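Local coordinates for protein collagen adhesin (Staphylococcus aureus, PDB 2F68) that binds collagen as a surface adhesin, probably by wrapping two domains around the collagen molecule in a "collagen hug", at residues Trp169-Asn174 with Ile184-Gln189; Ser229-Asp234 with Asn238-Thr243. One frame throughout, in Å; residues are numbered along the deposited sequence.

Contact 1: residues Trp169-Asn174 with Ile184-Gln189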
loop_
_atom_site.group_PDB
_atom_site.type_symbol
_atom_site.label_atom_id
_atom_site.label_comp_id
_atom_site.label_asym_id
_atom_site.label_seq_id
_atom_site.Cartn_x
_atom_site.Cartn_y
_atom_site.Cartn_z
ATOM N N TRP A 169 6.223 -4.685 -6.248
ATOM C CA TRP A 169 6.140 -4.693 -7.707
ATOM C C TRP A 169 5.912 -6.109 -8.223
ATOM O O TRP A 169 6.455 -7.069 -7.676
ATOM C CB TRP A 169 7.409 -4.105 -8.330
ATOM C CG TRP A 169 7.647 -2.661 -7.991
ATOM C CD1 TRP A 169 8.598 -2.164 -7.147
ATOM C CD2 TRP A 169 6.919 -1.530 -8.487
ATOM N NE1 TRP A 169 8.511 -0.793 -7.088
ATOM C CE2 TRP A 169 7.489 -0.377 -7.900
ATOM C CE3 TRP A 169 5.841 -1.376 -9.371
ATOM C CZ2 TRP A 169 7.019 0.913 -8.168
ATOM C CZ3 TRP A 169 5.372 -0.093 -9.635
ATOM C CH2 TRP A 169 5.963 1.034 -9.035
ATOM N N PHE A 170 5.111 -6.230 -9.279
ATOM C CA PHE A 170 4.760 -7.530 -9.847
ATOM C C PHE A 170 4.968 -7.571 -11.358
ATOM O O PHE A 170 4.395 -6.766 -12.096
ATOM C CB PHE A 170 3.307 -7.891 -9.510
ATOM C CG PHE A 170 3.058 -8.130 -8.045
ATOM C CD1 PHE A 170 2.662 -7.085 -7.213
ATOM C CD2 PHE A 170 3.207 -9.401 -7.499
ATOM C CE1 PHE A 170 2.428 -7.302 -5.858
ATOM C CE2 PHE A 170 2.972 -9.629 -6.145
ATOM C CZ PHE A 170 2.583 -8.577 -5.323
ATOM N N LEU A 171 5.792 -8.515 -11.808
ATOM C CA LEU A 171 6.010 -8.755 -13.233
ATOM C C LEU A 171 5.304 -10.038 -13.664
ATOM O O LEU A 171 5.848 -11.137 -13.528
ATOM C CB LEU A 171 7.508 -8.820 -13.559
ATOM C CG LEU A 171 8.239 -7.532 -13.956
ATOM C CD1 LEU A 171 8.384 -6.570 -12.785
ATOM C CD2 LEU A 171 9.604 -7.864 -14.538
ATOM N N ASN A 172 4.088 -9.882 -14.179
ATOM C CA ASN A 172 3.251 -11.013 -14.568
ATOM C C ASN A 172 3.414 -11.375 -16.044
ATOM O O ASN A 172 2.841 -10.726 -16.922
ATOM C CB ASN A 172 1.782 -10.726 -14.231
ATOM C CG ASN A 172 1.558 -10.466 -12.749
ATOM O OD1 ASN A 172 1.963 -11.258 -11.896
ATOM N ND2 ASN A 172 0.901 -9.354 -12.438
ATOM N N ILE A 173 4.201 -12.419 -16.302
ATOM C CA ILE A 173 4.543 -12.838 -17.663
ATOM C C ILE A 173 3.774 -14.096 -18.071
ATOM O O ILE A 173 3.660 -15.043 -17.288
ATOM C CB ILE A 173 6.069 -13.094 -17.817
ATOM C CG1 ILE A 173 6.882 -11.995 -17.120
ATOM C CG2 ILE A 173 6.452 -13.206 -19.293
ATOM C CD1 ILE A 173 8.340 -12.352 -16.872
ATOM N N ASN A 174 3.258 -14.088 -19.302
ATOM C CA ASN A 174 2.506 -15.210 -19.886
ATOM C C ASN A 174 1.390 -15.721 -18.969
ATOM O O ASN A 174 1.390 -16.880 -18.544
ATOM C CB ASN A 174 3.455 -16.344 -20.313
ATOM C CG ASN A 174 2.803 -17.335 -21.270
ATOM O OD1 ASN A 174 1.749 -17.067 -21.852
ATOM N ND2 ASN A 174 3.437 -18.489 -21.440
ATOM N N ILE A 184 11.270 -14.988 -24.439
ATOM C CA ILE A 184 10.664 -13.844 -23.757
ATOM C C ILE A 184 11.745 -12.982 -23.105
ATOM O O ILE A 184 12.548 -13.474 -22.307
ATOM C CB ILE A 184 9.620 -14.283 -22.694
ATOM C CG1 ILE A 184 8.649 -15.318 -23.279
ATOM C CG2 ILE A 184 8.861 -13.069 -22.156
ATOM C CD1 ILE A 184 7.897 -16.135 -22.239
ATOM N N THR A 185 11.757 -11.699 -23.456
ATOM C CA THR A 185 12.738 -10.755 -22.926
ATOM C C THR A 185 12.047 -9.566 -22.257
ATOM O O THR A 185 11.271 -8.848 -22.893
ATOM C CB THR A 185 13.705 -10.256 -24.028
ATOM O OG1 THR A 185 14.193 -11.372 -24.784
ATOM C CG2 THR A 185 14.887 -9.508 -23.419
ATOM N N ILE A 186 12.333 -9.377 -20.972
ATOM C CA ILE A 186 11.775 -8.270 -20.197
ATOM C C ILE A 186 12.904 -7.389 -19.660
ATOM O O ILE A 186 13.790 -7.869 -18.950
ATOM C CB ILE A 186 10.888 -8.769 -19.013
ATOM C CG1 ILE A 186 9.896 -9.858 -19.459
ATOM C CG2 ILE A 186 10.183 -7.594 -18.321
ATOM C CD1 ILE A 186 8.841 -9.420 -20.478
ATOM N N LYS A 187 12.867 -6.106 -20.009
ATOM C CA LYS A 187 13.861 -5.143 -19.535
ATOM C C LYS A 187 13.225 -4.118 -18.597
ATOM O O LYS A 187 12.609 -3.147 -19.044
ATOM C CB LYS A 187 14.559 -4.448 -20.711
ATOM C CG LYS A 187 15.509 -5.344 -21.492
ATOM C CD LYS A 187 16.268 -4.558 -22.549
ATOM C CE LYS A 187 17.196 -5.458 -23.346
ATOM N NZ LYS A 187 17.938 -4.703 -24.393
ATOM N N ASP A 188 13.382 -4.349 -17.295
ATOM C CA ASP A 188 12.773 -3.507 -16.267
ATOM C C ASP A 188 13.740 -2.436 -15.763
ATOM O O ASP A 188 14.932 -2.695 -15.586
ATOM C CB ASP A 188 12.276 -4.372 -15.102
ATOM C CG ASP A 188 11.420 -3.598 -14.114
ATOM O OD1 ASP A 188 11.982 -2.836 -13.299
ATOM O OD2 ASP A 188 10.184 -3.768 -14.141
ATOM N N GLN A 189 13.208 -1.235 -15.543
ATOM C CA GLN A 189 13.973 -0.116 -14.994
ATOM C C GLN A 189 13.203 0.525 -13.841
ATOM O O GLN A 189 12.080 1.001 -14.025
ATOM C CB GLN A 189 14.271 0.939 -16.068
ATOM C CG GLN A 189 15.034 0.436 -17.293
ATOM C CD GLN A 189 14.125 -0.120 -18.378
ATOM O OE1 GLN A 189 13.005 0.357 -18.576
ATOM N NE2 GLN A 189 14.609 -1.129 -19.093
#
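Ile-173 of strand 166-173 points at strand 184-190 and meets two isoleucines there. Its CB splits into two arms. The short arm, CG2, meets the same atom of Ile-184, CG2 to CG2 at 3.7 Å. The long arm goes through CG1, which lies beside the backbone N (chi1 -43°) and anti to the carbonyl carbon, and stretches on to CD1. That tip reaches CG1 of Ile-186 at 3.9 Å. Ile-173 comes from one sheet and Ile-184 and Ile-186 from the other, so the side chains overlap flank to flank.

Leu-171, two residues earlier, works the same face. Its CD2 packs on CG2 of Ile-186 at 3.8 Å, so Ile-186 is touched by both residues, each on a different branch. The other methyl, CD1, lies 3.6 Å from OD2 of Asp-188. The second carboxylate oxygen of this buried aspartate, OD1, accepts a hydrogen bond from ND2 of Asn-272.

No hydrogen bond joins the two segments. Their axes come within 10.3 Å of each other at the closest and run nearly antiparallel, at 163°. This is face-to-face packing of two sheets, made by side chains alone. Strand 166-173 lies between strands 154-156 and 252-262 in one sheet. Strand 184-190 lies between strands 239-244 and 269-278 in the other. Tyr-153 also packs on Leu-171, Ile-173 and Ile-186, while Tyr-258 of strand 252-262 touches Leu-171 and Asp-188.

Contact 2: residues Ser229-Asp234 with Asn238-Thr243; sequences SKITVD and NTIDVT
Thr-232 and Asp-241 grip each other through a pair of backbone hydrogen bonds. Asp-241 N donates a hydrogen bond to Thr-232 O at 2.8 Å, and this bond is almost straight (173°). Thr-232 N returns a bond to Asp-241 O, also at 2.8 Å but more bent (142°). Both donors lie in the plane of the carbonyl they meet.

The same pattern recurs two residues along in each direction. Lys-230 and Thr-243 form one hydrogen-bonded pair, and Asp-234 and Thr-239 form the other. Between them, Ile-231 faces Val-242 and Val-233 faces Ile-240 as non-hydrogen-bonded pairs. Here CA-H groups approach carbonyl oxygens, as from Ile-231 CA to Asp-241 O at 3.4 Å.

The two faces differ in character. Ile-231, Val-233, Ile-240 and Val-242 form the apolar one. Ile-231 and Ile-240 lie side by side and point the same way, with their CG2 methyls 3.8 Å apart. This face packs on Leu-196, Leu-198 and Ile-203 of strand 194-207, and Ile-231 also meets Phe-222 of helix 218-225. Lys-230, Thr-232, Asp-234, Thr-239, Asp-241 and Thr-243 make up the polar face. There OG1 of Thr-239 sits between its own backbone N and carbonyl carbon (chi1 50°), which sets it 3.4 Å from CB of Asp-234. The carboxylate of Asp-234 turns to the connecting loop, where OD1 accepts a hydrogen bond from Lys-237 N.

At the turn end, Asn-238 and Thr-239 both face Asp-234. Asn-238 has a positive phi, as the first residue of a G1 beta bulge does. The arrangement is an antiparallel beta hairpin closed by that bulge, at the margin of a sheet in the collagen-binding domain.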
loop_
_atom_site.group_PDB
_atom_site.type_symbol
_atom_site.label_atom_id
_atom_site.label_comp_id
_atom_site.label_asym_id
_atom_site.label_seq_id
_atom_site.Cartn_x
_atom_site.Cartn_y
_atom_site.Cartn_z
ATOM N N SER A 229 17.786 -19.425 -18.895
ATOM C CA SER A 229 17.172 -18.287 -18.214
ATOM C C SER A 229 18.213 -17.447 -17.483
ATOM O O SER A 229 19.199 -17.977 -16.966
ATOM C CB SER A 229 16.100 -18.754 -17.225
ATOM O OG SER A 229 15.015 -19.369 -17.895
ATOM N N LYS A 230 17.984 -16.135 -17.449
ATOM C CA LYS A 230 18.891 -15.206 -16.781
ATOM C C LYS A 230 18.146 -13.983 -16.247
ATOM O O LYS A 230 17.602 -13.188 -17.018
ATOM C CB LYS A 230 20.022 -14.781 -17.731
ATOM C CG LYS A 230 21.145 -13.974 -17.078
ATOM C CD LYS A 230 22.062 -14.846 -16.228
ATOM C CE LYS A 230 23.139 -14.014 -15.552
ATOM N NZ LYS A 230 24.033 -14.847 -14.702
ATOM N N ILE A 231 18.121 -13.853 -14.923
ATOM C CA ILE A 231 17.571 -12.668 -14.269
ATOM C C ILE A 231 18.734 -11.765 -13.851
ATOM O O ILE A 231 19.229 -11.843 -12.721
ATOM C CB ILE A 231 16.668 -13.022 -13.054
ATOM C CG1 ILE A 231 15.656 -14.114 -13.425
ATOM C CG2 ILE A 231 15.950 -11.773 -12.534
ATOM C CD1 ILE A 231 14.975 -14.769 -12.232
ATOM N N THR A 232 19.175 -10.926 -14.785
ATOM C CA THR A 232 20.295 -10.017 -14.555
ATOM C C THR A 232 19.838 -8.819 -13.726
ATOM O O THR A 232 18.928 -8.088 -14.123
ATOM C CB THR A 232 20.920 -9.527 -15.883
ATOM O OG1 THR A 232 21.112 -10.639 -16.767
ATOM C CG2 THR A 232 22.262 -8.847 -15.635
ATOM N N VAL A 233 20.474 -8.633 -12.571
ATOM C CA VAL A 233 20.124 -7.544 -11.663
ATOM C C VAL A 233 21.310 -6.609 -11.437
ATOM O O VAL A 233 22.370 -7.032 -10.966
ATOM C CB VAL A 233 19.598 -8.073 -10.298
ATOM C CG1 VAL A 233 19.287 -6.917 -9.355
ATOM C CG2 VAL A 233 18.362 -8.944 -10.491
ATOM N N ASP A 234 21.120 -5.340 -11.790
ATOM C CA ASP A 234 22.085 -4.292 -11.485
ATOM C C ASP A 234 21.527 -3.451 -10.338
ATOM O O ASP A 234 20.664 -2.594 -10.544
ATOM C CB ASP A 234 22.357 -3.429 -12.723
ATOM C CG ASP A 234 23.637 -2.614 -12.606
ATOM O OD1 ASP A 234 23.767 -1.817 -11.651
ATOM O OD2 ASP A 234 24.512 -2.762 -13.485
ATOM N N ASN A 238 19.486 -0.035 -10.552
ATOM C CA ASN A 238 18.096 -0.446 -10.308
ATOM C C ASN A 238 17.386 -0.977 -11.559
ATOM O O ASN A 238 16.289 -0.533 -11.906
ATOM C CB ASN A 238 17.290 0.685 -9.647
ATOM C CG ASN A 238 17.680 0.912 -8.197
ATOM O OD1 ASN A 238 17.636 -0.004 -7.375
ATOM N ND2 ASN A 238 18.055 2.145 -7.874
ATOM N N THR A 239 18.030 -1.930 -12.230
ATOM C CA THR A 239 17.484 -2.538 -13.444
ATOM C C THR A 239 17.458 -4.061 -13.355
ATOM O O THR A 239 18.423 -4.685 -12.906
ATOM C CB THR A 239 18.272 -2.120 -14.709
ATOM O OG1 THR A 239 19.676 -2.312 -14.491
ATOM C CG2 THR A 239 18.010 -0.659 -15.059
ATOM N N ILE A 240 16.342 -4.648 -13.784
ATOM C CA ILE A 240 16.179 -6.101 -13.809
ATOM C C ILE A 240 15.902 -6.574 -15.237
ATOM O O ILE A 240 14.890 -6.208 -15.838
ATOM C CB ILE A 240 15.047 -6.578 -12.856
ATOM C CG1 ILE A 240 15.312 -6.107 -11.420
ATOM C CG2 ILE A 240 14.903 -8.102 -12.906
ATOM C CD1 ILE A 240 14.085 -6.101 -10.524
ATOM N N ASP A 241 16.815 -7.381 -15.773
ATOM C CA ASP A 241 16.672 -7.929 -17.120
ATOM C C ASP A 241 16.359 -9.421 -17.068
ATOM O O ASP A 241 17.169 -10.221 -16.593
ATOM C CB ASP A 241 17.933 -7.667 -17.952
ATOM C CG ASP A 241 18.177 -6.186 -18.202
ATOM O OD1 ASP A 241 17.211 -5.457 -18.519
ATOM O OD2 ASP A 241 19.343 -5.753 -18.090
ATOM N N VAL A 242 15.176 -9.785 -17.558
ATOM C CA VAL A 242 14.703 -11.167 -17.517
ATOM C C VAL A 242 14.685 -11.779 -18.917
ATOM O O VAL A 242 14.083 -11.225 -19.841
ATOM C CB VAL A 242 13.292 -11.276 -16.875
ATOM C CG1 VAL A 242 12.902 -12.736 -16.661
ATOM C CG2 VAL A 242 13.235 -10.515 -15.553
ATOM N N THR A 243 15.355 -12.919 -19.061
ATOM C CA THR A 243 15.368 -13.671 -20.313
ATOM C C THR A 243 14.872 -15.091 -20.057
ATOM O O THR A 243 15.426 -15.808 -19.223
ATOM C CB THR A 243 16.781 -13.708 -20.943
ATOM O OG1 THR A 243 17.317 -12.380 -21.008
ATOM C CG2 THR A 243 16.738 -14.304 -22.347
#

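Overall arrangement
Contact 1 and contact 2 meet where strands 184-190 and 239-244 lie side by side, with their centres about 9 Å apart. Segment 184-189 of contact 1 is the sheet neighbour of segment 238-243 in contact 2. Probable backbone hydrogen bonds join them, from Val-242 N to Ile-186 O at 2.7 Å and from Asp-188 N to Ile-240 O at 2.8 Å. Contact 2 therefore carries that sheet on to its outer hairpin strand, while contact 1 joins the sheet to the one facing it. Ile-256 and Tyr-258 of strand 252-262 touch side chains of both contacts, so the two share one interior. All four segments belong to the collagen-binding domain.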